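Local coordinates for histidine-containing phosphotransfer protein (Zea mays, PDB 1WN0) that probably relays phosphoryl groups from cytokinin sensor histidine kinases to response regulators in a multistep His-to-Asp phosphorelay, using a histidine carried on a helical bundle, at residues A[21-26]-A[129-134]; A[44-49]-A[86-91]; A[95-100]-A[114-119]; A[63-68]-A[73-78]. All coordinates share one frame; numbering follows the deposited sequence.

In the fold
All four contacts join helices or the turns at their ends, for the chain has no strands. Contact 1 closes the longest loop, fixing the turn before helix 25-34 to helix 110-138, and the other three are nested within it. Contacts 2 and 4 both pair helix 42-64 with helix 72-88, contact 4 inside contact 2, their centres about 23 Å apart; helix 72-88 carries H80, the predicted phosphorylation site. Contact 3 follows in the chain and sets helix 92-99 against helix 110-138. Contacts 1 and 2 lie about 9 Å apart between centres and touch through F131, whereas contacts 3 and 4 meet through L65. The four-helix bundle is thus held along its length, with the N-terminal helices packed at one end.

Contact 1 (A[21-26]-A[129-134]); sequences GLVDEQ and NKFQTM
V23 and F131 form the buried half of this contact, and L22 with K130 the more open half. On the inner side, CG1 of V23 comes 3.9 Å from CZ of F131 and 4.1 Å from CE1 of F131, meeting the far end of the ring at a slant. Both residues are purely apolar, which suits a buried place between the loop and the helix. With CG anti to the carbonyl carbon (chi1 -85°), the phenyl ring of F131 swings out from its own helix to reach V23; the ring also meets that of F27 and touches M17. The loop links helix 10-19 to helix 25-34, so the contact packs this N-terminal connection onto helix 110-138 of the four-helix bundle. G21, just past the end of helix 10-19, closes it in a Schellman motif, with the positive phi that glycine adopts readily, and D24 begins the next helix as its N-cap, OD2 accepting a weak bond from N of Q26 at 2.9 Å. On the partly exposed side, CD1 of L22 lies 4.0 Å from CG of K130, the two side chains roughly perpendicular. Lysine suits this spot because its aliphatic stem can lie against leucine, while the bends at chi2 and chi4 curl the chain round CD1 of L22 and bring NZ to its salt bridge with D126.

Contact 2 (A[44-49]-A[86-91]); sequences AEVVTL and SASVGA
V89 sends its side chain toward V46 and V47, and its atoms can be taken in turn. CB branches just outside the backbone and directs its two methyls to different neighbours. CG1, anti to the carbonyl carbon (chi1 -65°), is the atom that crosses to helix 42-64, where it stands 3.8 Å from CG1 of V46. It also passes 4.1 Å from the carbonyl O of V46. On V47, the same CG1 of V89 lies 4.2 Å from CA. The side chains of V46 and V89 run antiparallel, side by side, so one methyl of each does the touching. CG2 of V89 turns instead to the F131 ring of helix 110-138, and the side chain touches F50 as well. Valine fits because its short forked side chain serves two helices at once. The backbone around it is the C-terminal end of helix 72-88, closed by a Schellman motif in the bundle of the HPt fold: N of A91 returns to O of S86 and N of G90 to O of A87, with G90 supplying the positive phi as C-prime residue. Beside these apolar contacts runs a polar bridge. A water donates to O of V46 at 2.9 Å and to OG of S88 at 3.1 Å, linking the two segments where no direct hydrogen bond does. Serine suits this partly exposed helix end, since its small hydroxyl can meet the water and also bond to O of S85.

Contact 3 (A[95-100]-A[114-119]); sequences KFTCMQ and IMALAV
In the four-helix bundle of the HPt fold, helix 92-99 packs against helix 110-138, and T97 is the residue that meets A116 and V119 across the interface. Its CA lies 6.9 Å from the CA of A116, a close approach that the small alanine side chain permits. T97 CG2 is anti to the backbone N and extends over the facing helix, 3.8 Å from O of A116. The hydroxyl branch takes the other position (chi1 -54°), beside the backbone N, and OG1 of T97 passes 3.7 Å from CG1 of V119. The same valine methyl, CG1 of V119, is 3.9 Å from CG2 of T97, so it touches both branches of the threonine. A116 also touches F101 and L104 of helix 101-106. C98 and L117 leave their backbones away from the other segment; C98 touches V79 and L82 of helix 72-88, and L117 touches L61 and A62 of helix 42-64. Next to T97, the chain end of the helix is tied back on itself: NE2 of Q100 bonds to O of F96 at 2.8 Å with an N-H...O angle of 159°, and the amide nitrogen sits above the centre of one face of the F96 ring. Threonine suits its place because it is at once methyl and hydroxyl. OG1 of the buried T97 bonds to O of K93 within its own helix and to OE2 of E123, one turn beyond V119. The segments themselves thus meet by van der Waals contact alone, and E123 supplies the polar bond from T97 to helix 110-138.

Contact 4 (A[63-68]-A[73-78]); sequences ALLDQP and DKVDAY
L64 stands roughly square to both K74 and Y78, and its CD2 sits between the tyrosine ring and the lysine stem. CD2 of L64 approaches the ring obliquely, 3.4 Å from CD2 of Y78 and 3.6 Å from CE2 of Y78; it also lies 3.9 Å from CG of K74. CD1 of L64 adds a second touch, 3.9 Å from CD of K74, whose aliphatic stem crosses the leucine before bending at chi3. The leucine torsions depart from staggered values (chi1 -92°, chi2 -3°), so whether the tight fit reflects real strain or an imperfectly placed side chain is doubtful. On the buried side, L65 and V75 also meet almost perpendicularly, CD2 of L65 touching CG2 of V75 at 3.9 Å, while L64 CB approaches the same valine methyl. Replacing L64 by alanine would remove CG and both methyls, and is likely to open a gap between the Y78 ring and the K74 stem. Leucine and valine suit the buried side; exposed K74 can pack its carbons and keep its charge outside, and Y78 packs its ring carbons. After L64 the chain leaves its helix through a type I turn to Q67; O of A63 accepts N of D66 and, from the opposite face of its plane, NE2 of Q67. R110 of helix 110-138 bonds to O of L65 and O of Q67. Such close packing across a short connection is typical of an antiparallel helical hairpin, here helices 42-64 and 72-88 of the HPt bundle.

Contact 1 (A[21-26]-A[129-134])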
loop_
_atom_site.group_PDB
_atom_site.type_symbol
_atom_site.label_atom_id
_atom_site.label_comp_id
_atom_site.label_asym_id
_atom_site.label_seq_id
_atom_site.Cartn_x
_atom_site.Cartn_y
_atom_site.Cartn_z
ATOM N N GLY A 21 1.150 3.370 13.332
ATOM C CA GLY A 21 1.760 2.307 12.524
ATOM C C GLY A 21 1.340 2.195 11.051
ATOM O O GLY A 21 1.641 1.218 10.440
ATOM N N LEU A 22 0.701 3.193 10.448
ATOM C CA LEU A 22 0.446 3.119 8.981
ATOM C C LEU A 22 1.737 3.097 8.159
ATOM O O LEU A 22 1.812 2.432 7.092
ATOM C CB LEU A 22 -0.402 4.249 8.495
ATOM C CG LEU A 22 -1.751 4.424 9.231
ATOM C CD1 LEU A 22 -2.593 5.375 8.534
ATOM C CD2 LEU A 22 -2.520 3.161 9.557
ATOM N N VAL A 23 2.752 3.774 8.692
ATOM C CA VAL A 23 4.042 3.796 8.079
ATOM C C VAL A 23 5.048 3.444 9.130
ATOM O O VAL A 23 4.871 3.812 10.267
ATOM C CB VAL A 23 4.365 5.159 7.347
ATOM C CG1 VAL A 23 3.414 5.399 6.150
ATOM C CG2 VAL A 23 4.396 6.378 8.312
ATOM N N ASP A 24 6.099 2.721 8.751
ATOM C CA ASP A 24 7.222 2.354 9.658
ATOM C C ASP A 24 8.503 3.311 9.455
ATOM O O ASP A 24 8.439 4.304 8.748
ATOM C CB ASP A 24 7.534 0.864 9.477
ATOM C CG ASP A 24 8.184 0.543 8.113
ATOM O OD1 ASP A 24 8.093 -0.626 7.650
ATOM O OD2 ASP A 24 8.739 1.377 7.381
ATOM N N GLU A 25 9.639 2.967 10.049
ATOM C CA GLU A 25 10.952 3.623 9.820
ATOM C C GLU A 25 11.469 3.765 8.368
ATOM O O GLU A 25 12.152 4.713 8.046
ATOM C CB GLU A 25 12.065 2.902 10.663
ATOM C CG GLU A 25 12.163 1.379 10.390
ATOM C CD GLU A 25 13.613 0.797 10.242
ATOM O OE1 GLU A 25 13.708 -0.475 9.906
ATOM O OE2 GLU A 25 14.631 1.607 10.453
ATOM N N GLN A 26 11.215 2.857 7.466
ATOM C CA GLN A 26 11.632 3.229 6.134
ATOM C C GLN A 26 10.963 4.547 5.727
ATOM O O GLN A 26 11.668 5.416 5.220
ATOM C CB GLN A 26 11.426 2.198 5.011
ATOM C CG GLN A 26 11.166 2.918 3.605
ATOM C CD GLN A 26 12.362 3.049 2.635
ATOM O OE1 GLN A 26 13.008 4.204 2.419
ATOM N NE2 GLN A 26 12.568 1.887 1.890
ATOM N N ASN A 129 -5.374 8.365 2.123
ATOM C CA ASN A 129 -5.961 9.616 2.557
ATOM C C ASN A 129 -5.003 10.430 3.362
ATOM O O ASN A 129 -4.981 11.620 3.191
ATOM C CB ASN A 129 -7.313 9.482 3.337
ATOM C CG ASN A 129 -8.476 8.948 2.393
ATOM O OD1 ASN A 129 -8.435 9.159 1.130
ATOM N ND2 ASN A 129 -9.500 8.261 3.004
ATOM N N LYS A 130 -4.248 9.788 4.236
ATOM C CA LYS A 130 -3.236 10.444 4.953
ATOM C C LYS A 130 -2.184 11.026 4.021
ATOM O O LYS A 130 -1.757 12.173 4.177
ATOM C CB LYS A 130 -2.580 9.478 5.927
ATOM C CG LYS A 130 -3.545 8.879 6.936
ATOM C CD LYS A 130 -3.799 9.766 8.093
ATOM C CE LYS A 130 -4.770 9.135 9.002
ATOM N NZ LYS A 130 -5.726 8.400 8.217
ATOM N N PHE A 131 -1.737 10.231 3.074
ATOM C CA PHE A 131 -0.657 10.638 2.162
ATOM C C PHE A 131 -1.132 11.833 1.338
ATOM O O PHE A 131 -0.297 12.669 0.922
ATOM C CB PHE A 131 -0.201 9.519 1.165
ATOM C CG PHE A 131 0.821 8.545 1.701
ATOM C CD1 PHE A 131 1.772 8.897 2.653
ATOM C CD2 PHE A 131 0.873 7.253 1.172
ATOM C CE1 PHE A 131 2.692 7.971 3.081
ATOM C CE2 PHE A 131 1.791 6.347 1.610
ATOM C CZ PHE A 131 2.677 6.702 2.548
ATOM N N GLN A 132 -2.427 11.876 1.036
ATOM C CA GLN A 132 -2.922 12.888 0.125
ATOM C C GLN A 132 -2.949 14.258 0.844
ATOM O O GLN A 132 -2.463 15.256 0.308
ATOM C CB GLN A 132 -4.294 12.601 -0.399
ATOM C CG GLN A 132 -4.386 11.682 -1.599
ATOM C CD GLN A 132 -5.837 11.136 -1.770
ATOM O OE1 GLN A 132 -6.112 10.370 -2.730
ATOM N NE2 GLN A 132 -6.783 11.554 -0.851
ATOM N N THR A 133 -3.480 14.298 2.051
ATOM C CA THR A 133 -3.314 15.521 2.865
ATOM C C THR A 133 -1.831 15.818 3.162
ATOM O O THR A 133 -1.373 16.973 3.183
ATOM C CB THR A 133 -4.230 15.498 4.140
ATOM O OG1 THR A 133 -3.617 14.761 5.215
ATOM C CG2 THR A 133 -5.586 14.763 3.868
ATOM N N MET A 134 -1.037 14.802 3.394
ATOM C CA MET A 134 0.394 15.047 3.518
ATOM C C MET A 134 0.886 15.945 2.404
ATOM O O MET A 134 1.527 17.008 2.697
ATOM C CB MET A 134 1.197 13.777 3.430
ATOM C CG MET A 134 2.594 13.996 3.922
ATOM S SD MET A 134 3.602 12.534 3.799
ATOM C CE MET A 134 3.602 12.282 2.085
#

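Contact 2 (A[44-49]-A[86-91])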
loop_
_atom_site.group_PDB
_atom_site.type_symbol
_atom_site.label_atom_id
_atom_site.label_comp_id
_atom_site.label_asym_id
_atom_site.label_seq_id
_atom_site.Cartn_x
_atom_site.Cartn_y
_atom_site.Cartn_z
ATOM N N ALA A 44 7.336 12.887 -3.429
ATOM C CA ALA A 44 6.008 13.011 -3.968
ATOM C C ALA A 44 5.752 12.028 -5.100
ATOM O O ALA A 44 4.637 11.523 -5.212
ATOM C CB ALA A 44 5.676 14.562 -4.432
ATOM N N GLU A 45 6.742 11.845 -5.983
ATOM C CA GLU A 45 6.609 10.942 -7.111
ATOM C C GLU A 45 6.494 9.451 -6.624
ATOM O O GLU A 45 5.673 8.654 -7.129
ATOM C CB GLU A 45 7.833 11.065 -7.951
ATOM C CG GLU A 45 7.651 10.459 -9.290
ATOM C CD GLU A 45 8.900 10.458 -10.106
ATOM O OE1 GLU A 45 8.867 9.550 -10.996
ATOM O OE2 GLU A 45 9.859 11.309 -9.875
ATOM N N VAL A 46 7.312 9.085 -5.641
ATOM C CA VAL A 46 7.340 7.713 -5.112
ATOM C C VAL A 46 5.994 7.429 -4.453
ATOM O O VAL A 46 5.387 6.359 -4.623
ATOM C CB VAL A 46 8.476 7.520 -4.091
ATOM C CG1 VAL A 46 8.315 6.266 -3.338
ATOM C CG2 VAL A 46 9.800 7.438 -4.801
ATOM N N VAL A 47 5.526 8.381 -3.663
ATOM C CA VAL A 47 4.249 8.246 -2.975
ATOM C C VAL A 47 3.049 8.169 -3.886
ATOM O O VAL A 47 2.176 7.402 -3.676
ATOM C CB VAL A 47 4.009 9.388 -1.988
ATOM C CG1 VAL A 47 2.589 9.331 -1.467
ATOM C CG2 VAL A 47 4.923 9.276 -0.803
ATOM N N THR A 48 2.995 9.035 -4.846
ATOM C CA THR A 48 1.952 9.050 -5.826
ATOM C C THR A 48 1.953 7.738 -6.549
ATOM O O THR A 48 0.890 7.137 -6.767
ATOM C CB THR A 48 2.196 10.240 -6.829
ATOM O OG1 THR A 48 2.200 11.467 -6.119
ATOM C CG2 THR A 48 1.053 10.444 -7.866
ATOM N N LEU A 49 3.141 7.267 -6.930
ATOM C CA LEU A 49 3.316 5.982 -7.691
ATOM C C LEU A 49 2.722 4.821 -6.820
ATOM O O LEU A 49 1.957 3.926 -7.311
ATOM C CB LEU A 49 4.795 5.801 -8.008
ATOM C CG LEU A 49 5.072 4.519 -8.810
ATOM C CD1 LEU A 49 4.218 4.265 -10.098
ATOM C CD2 LEU A 49 6.588 4.349 -9.119
ATOM N N SER A 86 4.059 -1.418 -1.540
ATOM C CA SER A 86 3.722 -0.984 -0.227
ATOM C C SER A 86 5.033 -0.915 0.534
ATOM O O SER A 86 5.301 0.075 1.318
ATOM C CB SER A 86 2.706 -1.944 0.357
ATOM O OG SER A 86 3.452 -2.972 0.924
ATOM N N ALA A 87 5.946 -1.851 0.207
ATOM C CA ALA A 87 7.324 -1.835 0.855
ATOM C C ALA A 87 8.151 -0.595 0.482
ATOM O O ALA A 87 8.818 -0.015 1.341
ATOM C CB ALA A 87 8.142 -3.073 0.534
ATOM N N SER A 88 8.014 -0.103 -0.756
ATOM C CA SER A 88 8.699 1.139 -1.132
ATOM C C SER A 88 8.421 2.403 -0.330
ATOM O O SER A 88 9.235 3.345 -0.284
ATOM C CB SER A 88 8.429 1.418 -2.583
ATOM O OG SER A 88 7.135 1.989 -2.848
ATOM N N VAL A 89 7.228 2.535 0.214
ATOM C CA VAL A 89 6.917 3.675 1.069
ATOM C C VAL A 89 6.748 3.277 2.516
ATOM O O VAL A 89 6.186 4.004 3.290
ATOM C CB VAL A 89 5.655 4.379 0.623
ATOM C CG1 VAL A 89 5.833 5.014 -0.750
ATOM C CG2 VAL A 89 4.370 3.482 0.715
ATOM N N GLY A 90 7.184 2.082 2.901
ATOM C CA GLY A 90 7.039 1.625 4.282
ATOM C C GLY A 90 5.582 1.484 4.753
ATOM O O GLY A 90 5.331 1.559 5.975
ATOM N N ALA A 91 4.620 1.215 3.827
ATOM C CA ALA A 91 3.185 0.945 4.246
ATOM C C ALA A 91 3.070 -0.482 4.886
ATOM O O ALA A 91 2.638 -1.484 4.253
ATOM C CB ALA A 91 2.313 1.020 3.001
HETATM O O HOH W 1 6.051 3.643 -5.187
#

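Contact 3 (A[95-100]-A[114-119])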
loop_
_atom_site.group_PDB
_atom_site.type_symbol
_atom_site.label_atom_id
_atom_site.label_comp_id
_atom_site.label_asym_id
_atom_site.label_seq_id
_atom_site.Cartn_x
_atom_site.Cartn_y
_atom_site.Cartn_z
ATOM N N LYS A 95 1.723 -4.132 3.499
ATOM C CA LYS A 95 2.748 -5.158 3.142
ATOM C C LYS A 95 2.468 -6.419 3.924
ATOM O O LYS A 95 2.371 -7.522 3.340
ATOM C CB LYS A 95 4.188 -4.661 3.474
ATOM C CG LYS A 95 5.399 -5.538 3.177
ATOM C CD LYS A 95 6.626 -4.860 3.888
ATOM C CE LYS A 95 8.089 -5.466 3.735
ATOM N NZ LYS A 95 9.481 -4.443 3.904
ATOM N N PHE A 96 2.214 -6.268 5.236
ATOM C CA PHE A 96 1.923 -7.447 6.025
ATOM C C PHE A 96 0.728 -8.180 5.539
ATOM O O PHE A 96 0.744 -9.399 5.442
ATOM C CB PHE A 96 1.744 -7.105 7.484
ATOM C CG PHE A 96 1.445 -8.306 8.315
ATOM C CD1 PHE A 96 0.126 -8.656 8.597
ATOM C CD2 PHE A 96 2.484 -9.070 8.790
ATOM C CE1 PHE A 96 -0.145 -9.897 9.293
ATOM C CE2 PHE A 96 2.236 -10.218 9.462
ATOM C CZ PHE A 96 0.871 -10.636 9.748
ATOM N N THR A 97 -0.356 -7.472 5.219
ATOM C CA THR A 97 -1.498 -8.157 4.518
ATOM C C THR A 97 -1.188 -8.955 3.287
ATOM O O THR A 97 -1.718 -10.059 3.083
ATOM C CB THR A 97 -2.694 -7.176 4.307
ATOM O OG1 THR A 97 -3.022 -6.634 5.589
ATOM C CG2 THR A 97 -3.994 -7.917 4.002
ATOM N N CYS A 98 -0.380 -8.364 2.426
ATOM C CA CYS A 98 -0.020 -8.925 1.170
ATOM C C CYS A 98 0.590 -10.258 1.425
ATOM O O CYS A 98 0.303 -11.233 0.728
ATOM C CB CYS A 98 0.943 -8.047 0.475
ATOM S SG CYS A 98 0.206 -6.612 -0.237
ATOM N N MET A 99 1.372 -10.329 2.492
ATOM C CA MET A 99 2.057 -11.579 2.852
ATOM C C MET A 99 1.173 -12.749 3.279
ATOM O O MET A 99 1.596 -13.875 3.203
ATOM C CB MET A 99 3.194 -11.282 3.917
ATOM C CG MET A 99 4.548 -10.538 3.241
ATOM S SD MET A 99 5.352 -9.761 4.655
ATOM C CE MET A 99 6.342 -11.410 5.180
ATOM N N GLN A 100 -0.064 -12.501 3.692
ATOM C CA GLN A 100 -0.989 -13.598 4.083
ATOM C C GLN A 100 -1.680 -14.231 2.937
ATOM O O GLN A 100 -2.467 -15.172 3.130
ATOM C CB GLN A 100 -2.042 -13.066 5.066
ATOM C CG GLN A 100 -1.368 -12.062 6.075
ATOM C CD GLN A 100 -0.060 -12.591 6.737
ATOM O OE1 GLN A 100 -0.061 -13.724 7.120
ATOM N NE2 GLN A 100 1.031 -11.728 6.946
ATOM N N ILE A 114 -10.706 -12.990 -0.765
ATOM C CA ILE A 114 -11.661 -11.842 -0.848
ATOM C C ILE A 114 -11.610 -11.091 0.463
ATOM O O ILE A 114 -11.747 -9.864 0.519
ATOM C CB ILE A 114 -13.034 -12.292 -1.224
ATOM C CG1 ILE A 114 -13.131 -12.790 -2.755
ATOM C CG2 ILE A 114 -14.057 -11.256 -0.980
ATOM C CD1 ILE A 114 -14.534 -13.280 -3.126
ATOM N N MET A 115 -11.465 -11.824 1.547
ATOM C CA MET A 115 -11.411 -11.170 2.838
ATOM C C MET A 115 -10.114 -10.471 2.889
ATOM O O MET A 115 -10.087 -9.365 3.348
ATOM C CB MET A 115 -11.511 -12.199 3.968
ATOM C CG MET A 115 -12.702 -13.022 3.924
ATOM S SD MET A 115 -12.962 -14.361 5.215
ATOM C CE MET A 115 -13.292 -13.431 6.505
ATOM N N ALA A 116 -8.968 -11.101 2.535
ATOM C CA ALA A 116 -7.742 -10.344 2.694
ATOM C C ALA A 116 -7.708 -9.179 1.759
ATOM O O ALA A 116 -7.234 -8.090 2.100
ATOM C CB ALA A 116 -6.568 -11.199 2.428
ATOM N N LEU A 117 -8.282 -9.335 0.550
ATOM C CA LEU A 117 -8.397 -8.138 -0.267
ATOM C C LEU A 117 -9.135 -7.013 0.367
ATOM O O LEU A 117 -8.701 -5.837 0.181
ATOM C CB LEU A 117 -9.002 -8.375 -1.611
ATOM C CG LEU A 117 -9.026 -7.270 -2.681
ATOM C CD1 LEU A 117 -7.535 -6.872 -2.971
ATOM C CD2 LEU A 117 -9.719 -7.764 -3.954
ATOM N N ALA A 118 -10.279 -7.283 1.044
ATOM C CA ALA A 118 -10.982 -6.171 1.722
ATOM C C ALA A 118 -10.151 -5.594 2.843
ATOM O O ALA A 118 -10.270 -4.413 3.163
ATOM C CB ALA A 118 -12.347 -6.664 2.329
ATOM N N VAL A 119 -9.380 -6.445 3.566
ATOM C CA VAL A 119 -8.564 -5.840 4.619
ATOM C C VAL A 119 -7.575 -4.894 3.956
ATOM O O VAL A 119 -7.294 -3.838 4.429
ATOM C CB VAL A 119 -7.713 -6.883 5.377
ATOM C CG1 VAL A 119 -6.634 -6.170 6.313
ATOM C CG2 VAL A 119 -8.582 -7.772 6.215
#

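Contact 4 (A[63-68]-A[73-78])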
loop_
_atom_site.group_PDB
_atom_site.type_symbol
_atom_site.label_atom_id
_atom_site.label_comp_id
_atom_site.label_asym_id
_atom_site.label_seq_id
_atom_site.Cartn_x
_atom_site.Cartn_y
_atom_site.Cartn_z
ATOM N N ALA A 63 -11.389 -7.951 -9.676
ATOM C CA ALA A 63 -11.931 -8.589 -10.891
ATOM C C ALA A 63 -11.417 -9.999 -10.946
ATOM O O ALA A 63 -12.182 -10.986 -11.128
ATOM C CB ALA A 63 -11.568 -7.761 -12.222
ATOM N N LEU A 64 -10.141 -10.207 -10.674
ATOM C CA LEU A 64 -9.734 -11.673 -10.802
ATOM C C LEU A 64 -10.509 -12.591 -9.843
ATOM O O LEU A 64 -10.921 -13.729 -10.178
ATOM C CB LEU A 64 -8.240 -11.887 -10.492
ATOM C CG LEU A 64 -7.162 -11.858 -11.610
ATOM C CD1 LEU A 64 -7.538 -11.693 -13.021
ATOM C CD2 LEU A 64 -6.010 -10.981 -11.208
ATOM N N LEU A 65 -10.654 -12.095 -8.604
ATOM C CA LEU A 65 -11.362 -12.893 -7.537
ATOM C C LEU A 65 -12.896 -13.089 -7.665
ATOM O O LEU A 65 -13.503 -13.849 -6.913
ATOM C CB LEU A 65 -11.026 -12.417 -6.138
ATOM C CG LEU A 65 -9.550 -12.599 -5.889
ATOM C CD1 LEU A 65 -9.120 -11.754 -4.721
ATOM C CD2 LEU A 65 -9.215 -13.979 -5.579
ATOM N N ASP A 66 -13.467 -12.487 -8.676
ATOM C CA ASP A 66 -14.850 -12.667 -9.030
ATOM C C ASP A 66 -15.155 -13.467 -10.284
ATOM O O ASP A 66 -16.317 -13.531 -10.654
ATOM C CB ASP A 66 -15.544 -11.321 -9.220
ATOM C CG ASP A 66 -17.100 -11.410 -8.902
ATOM O OD1 ASP A 66 -17.558 -12.087 -7.867
ATOM O OD2 ASP A 66 -17.926 -10.816 -9.656
ATOM N N GLN A 67 -14.169 -14.117 -10.878
ATOM C CA GLN A 67 -14.351 -14.834 -12.128
ATOM C C GLN A 67 -14.792 -16.133 -11.679
ATOM O O GLN A 67 -14.481 -16.568 -10.625
ATOM C CB GLN A 67 -12.988 -15.092 -12.886
ATOM C CG GLN A 67 -12.253 -13.837 -13.343
ATOM C CD GLN A 67 -13.202 -12.946 -14.168
ATOM O OE1 GLN A 67 -13.760 -13.440 -15.115
ATOM N NE2 GLN A 67 -13.451 -11.689 -13.734
ATOM N N PRO A 68 -15.431 -16.813 -12.561
ATOM C CA PRO A 68 -15.837 -18.172 -12.319
ATOM C C PRO A 68 -14.738 -19.113 -11.870
ATOM O O PRO A 68 -14.886 -19.751 -10.928
ATOM C CB PRO A 68 -16.442 -18.595 -13.708
ATOM C CG PRO A 68 -16.824 -17.325 -14.307
ATOM C CD PRO A 68 -15.890 -16.274 -13.858
ATOM N N ASP A 73 -2.418 -18.068 -9.426
ATOM C CA ASP A 73 -1.044 -17.694 -9.748
ATOM C C ASP A 73 -0.937 -16.193 -10.122
ATOM O O ASP A 73 -0.015 -15.500 -9.673
ATOM C CB ASP A 73 -0.533 -18.457 -11.037
ATOM C CG ASP A 73 -0.425 -19.980 -10.845
ATOM O OD1 ASP A 73 -0.346 -20.445 -9.689
ATOM O OD2 ASP A 73 -0.379 -20.766 -11.791
ATOM N N LYS A 74 -1.868 -15.735 -10.958
ATOM C CA LYS A 74 -2.018 -14.316 -11.211
ATOM C C LYS A 74 -2.389 -13.474 -10.016
ATOM O O LYS A 74 -1.822 -12.365 -9.900
ATOM C CB LYS A 74 -3.028 -14.062 -12.316
ATOM C CG LYS A 74 -2.940 -12.670 -12.892
ATOM C CD LYS A 74 -3.853 -12.428 -14.133
ATOM C CE LYS A 74 -3.322 -13.187 -15.406
ATOM N NZ LYS A 74 -3.976 -12.625 -16.662
ATOM N N VAL A 75 -3.323 -13.945 -9.144
ATOM C CA VAL A 75 -3.606 -13.104 -7.917
ATOM C C VAL A 75 -2.304 -12.952 -7.164
ATOM O O VAL A 75 -1.926 -11.891 -6.672
ATOM C CB VAL A 75 -4.632 -13.879 -7.021
ATOM C CG1 VAL A 75 -4.779 -13.377 -5.591
ATOM C CG2 VAL A 75 -5.943 -14.001 -7.791
ATOM N N ASP A 76 -1.642 -14.065 -6.987
ATOM C CA ASP A 76 -0.345 -14.118 -6.283
ATOM C C ASP A 76 0.719 -13.176 -6.927
ATOM O O ASP A 76 1.368 -12.320 -6.326
ATOM C CB ASP A 76 0.237 -15.528 -6.276
ATOM C CG ASP A 76 1.179 -15.718 -5.105
ATOM O OD1 ASP A 76 0.662 -15.676 -3.964
ATOM O OD2 ASP A 76 2.399 -15.674 -5.179
ATOM N N ALA A 77 0.893 -13.300 -8.201
ATOM C CA ALA A 77 1.819 -12.288 -8.831
ATOM C C ALA A 77 1.330 -10.794 -8.594
ATOM O O ALA A 77 2.192 -9.873 -8.304
ATOM C CB ALA A 77 2.056 -12.647 -10.390
ATOM N N TYR A 78 -0.019 -10.510 -8.661
ATOM C CA TYR A 78 -0.509 -9.116 -8.396
ATOM C C TYR A 78 -0.240 -8.719 -6.979
ATOM O O TYR A 78 0.297 -7.648 -6.697
ATOM C CB TYR A 78 -1.979 -8.838 -8.815
ATOM C CG TYR A 78 -2.192 -8.547 -10.267
ATOM C CD1 TYR A 78 -1.637 -7.439 -10.841
ATOM C CD2 TYR A 78 -2.993 -9.357 -11.055
ATOM C CE1 TYR A 78 -1.816 -7.157 -12.210
ATOM C CE2 TYR A 78 -3.143 -9.128 -12.390
ATOM C CZ TYR A 78 -2.542 -8.043 -12.969
ATOM O OH TYR A 78 -2.633 -7.775 -14.276
#